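Local coordinates for mandelate racemase/muconate lactonizing protein (Alicyclobacillus acidocaldarius LAA1, PDB 3QLD) that belongs to the enolase superfamily, pairing an N-terminal capping domain with a C-terminal barrel domain, its own function being unassigned, at residues V89-V94 against V115-Y119. Residues are numbered along the deposited sequence; the frame is centred on the assembly and turned at random.
Sequences VDPRTV and VWDWY
A proline wedged between two aromatic side chains of a helix joins a loop to helix 105-123 in the N-terminal capping domain of this enolase-superfamily protein. Pro91 sets CB over the five-membered ring of Trp116, 3.5 Å from the ring centroid and only 5° off its normal, a CH-pi contact of nearly vertical approach. Its other flank serves Tyr119: CD lies over one ring face, 3.9 Å from the centroid and displaced toward CD2, while CG rests 3.6 Å from Tyr119 CG. Tyr119 reaches this position with its ring carbon CG anti to the backbone N (chi1 179°). Val115 CG1 packs against Pro91 CB at 4.1 Å. Val89 meets the six-membered end of the Trp118 indole, CB 3.8 Å from CZ3, the two side chains crossing at about a right angle; the far end of that indole is held by a hydrogen bond from NE1 to Asp38. Arg92 crosses Trp116 at a slant, its CG 3.9 Å from CZ2, and its guanidinium stands steeply to the indole with Trp116 CH2 beneath one face. The loop shapes itself around the proline: Asp90 OD1 accepts from Arg92 N (3.0 Å) in an Asx turn, and Asp90 O receives both N and OG1 of Thr93. Behind the interface, Trp79 and Phe76 of helix 61-80 pack on the valines, and Phe277 meets Trp116 edge-to-face. No hydrogen bond links loop and helix, and Val89 O, 3.5 Å from Tyr119 CD2, is buried without a polar partner, so cohesion here rests on apolar packing and CH-pi contacts.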
# COMPACT_ATOMS: atom_id res chain seq x y z
N VAL A 89 -28.77 2.79 9.29
CA VAL A 89 -27.40 2.67 8.83
C VAL A 89 -26.67 3.96 9.23
O VAL A 89 -26.98 5.03 8.74
CB VAL A 89 -27.30 2.40 7.32
CG1 VAL A 89 -25.87 2.23 6.92
CG2 VAL A 89 -28.09 1.14 6.96
N ASP A 90 -25.72 3.82 10.16
CA ASP A 90 -24.92 4.93 10.66
C ASP A 90 -23.63 5.04 9.78
O ASP A 90 -22.79 4.12 9.81
CB ASP A 90 -24.56 4.67 12.14
CG ASP A 90 -23.77 5.82 12.78
OD1 ASP A 90 -23.46 6.82 12.09
OD2 ASP A 90 -23.47 5.72 14.01
N PRO A 91 -23.48 6.12 8.99
CA PRO A 91 -22.26 6.21 8.14
C PRO A 91 -21.00 6.22 8.97
O PRO A 91 -19.92 5.98 8.44
CB PRO A 91 -22.39 7.55 7.41
CG PRO A 91 -23.58 8.25 8.02
CD PRO A 91 -24.36 7.28 8.82
N ARG A 92 -21.13 6.54 10.25
CA ARG A 92 -19.97 6.62 11.16
C ARG A 92 -19.27 5.29 11.36
O ARG A 92 -18.08 5.24 11.69
CB ARG A 92 -20.36 7.25 12.52
CG ARG A 92 -20.52 8.78 12.43
CD ARG A 92 -21.09 9.39 13.71
NE ARG A 92 -21.53 10.79 13.58
CZ ARG A 92 -20.72 11.86 13.50
NH1 ARG A 92 -19.38 11.74 13.49
NH2 ARG A 92 -21.26 13.09 13.41
N THR A 93 -19.99 4.20 11.15
CA THR A 93 -19.50 2.91 11.47
C THR A 93 -19.25 2.01 10.27
O THR A 93 -18.88 0.85 10.42
CB THR A 93 -20.45 2.23 12.43
OG1 THR A 93 -21.65 1.87 11.75
CG2 THR A 93 -20.80 3.18 13.62
N VAL A 94 -19.49 2.52 9.08
CA VAL A 94 -19.45 1.67 7.89
C VAL A 94 -18.03 1.08 7.68
O VAL A 94 -17.92 -0.06 7.21
CB VAL A 94 -20.10 2.36 6.62
CG1 VAL A 94 -19.37 3.58 6.28
CG2 VAL A 94 -20.10 1.42 5.45
N VAL A 115 -21.83 6.18 1.35
CA VAL A 115 -22.78 5.95 2.44
C VAL A 115 -23.13 7.28 3.20
O VAL A 115 -24.31 7.55 3.51
CB VAL A 115 -22.29 4.88 3.39
CG1 VAL A 115 -23.24 4.71 4.58
CG2 VAL A 115 -22.19 3.57 2.64
N TRP A 116 -22.11 8.09 3.49
CA TRP A 116 -22.33 9.45 4.02
C TRP A 116 -23.26 10.27 3.12
O TRP A 116 -24.12 11.04 3.60
CB TRP A 116 -20.99 10.18 4.17
CG TRP A 116 -20.31 9.93 5.48
CD1 TRP A 116 -19.30 9.05 5.74
CD2 TRP A 116 -20.56 10.62 6.72
NE1 TRP A 116 -18.93 9.12 7.07
CE2 TRP A 116 -19.68 10.09 7.68
CE3 TRP A 116 -21.44 11.65 7.09
CZ2 TRP A 116 -19.66 10.54 9.00
CZ3 TRP A 116 -21.43 12.09 8.45
CH2 TRP A 116 -20.54 11.52 9.37
N ASP A 117 -23.07 10.11 1.81
CA ASP A 117 -23.76 10.90 0.84
C ASP A 117 -25.21 10.44 0.80
O ASP A 117 -26.12 11.26 0.76
CB ASP A 117 -23.07 10.76 -0.54
CG ASP A 117 -23.65 11.69 -1.59
OD1 ASP A 117 -23.20 12.86 -1.68
OD2 ASP A 117 -24.57 11.21 -2.33
N TRP A 118 -25.41 9.12 0.79
CA TRP A 118 -26.76 8.53 0.80
C TRP A 118 -27.46 8.98 2.07
O TRP A 118 -28.61 9.43 2.00
CB TRP A 118 -26.70 7.00 0.76
CG TRP A 118 -27.97 6.38 1.29
CD1 TRP A 118 -29.15 6.21 0.59
CD2 TRP A 118 -28.21 5.91 2.62
NE1 TRP A 118 -30.08 5.61 1.39
CE2 TRP A 118 -29.55 5.43 2.65
CE3 TRP A 118 -27.43 5.81 3.80
CZ2 TRP A 118 -30.13 4.87 3.80
CZ3 TRP A 118 -27.99 5.23 4.93
CH2 TRP A 118 -29.34 4.80 4.94
N TYR A 119 -26.75 8.96 3.20
CA TYR A 119 -27.34 9.28 4.48
C TYR A 119 -27.84 10.73 4.55
O TYR A 119 -28.94 10.97 5.09
CB TYR A 119 -26.36 8.97 5.65
CG TYR A 119 -26.91 9.31 7.02
CD1 TYR A 119 -26.80 10.61 7.52
CD2 TYR A 119 -27.57 8.36 7.77
CE1 TYR A 119 -27.33 10.94 8.79
CE2 TYR A 119 -28.10 8.67 9.05
CZ TYR A 119 -27.97 9.97 9.54
OH TYR A 119 -28.48 10.29 10.78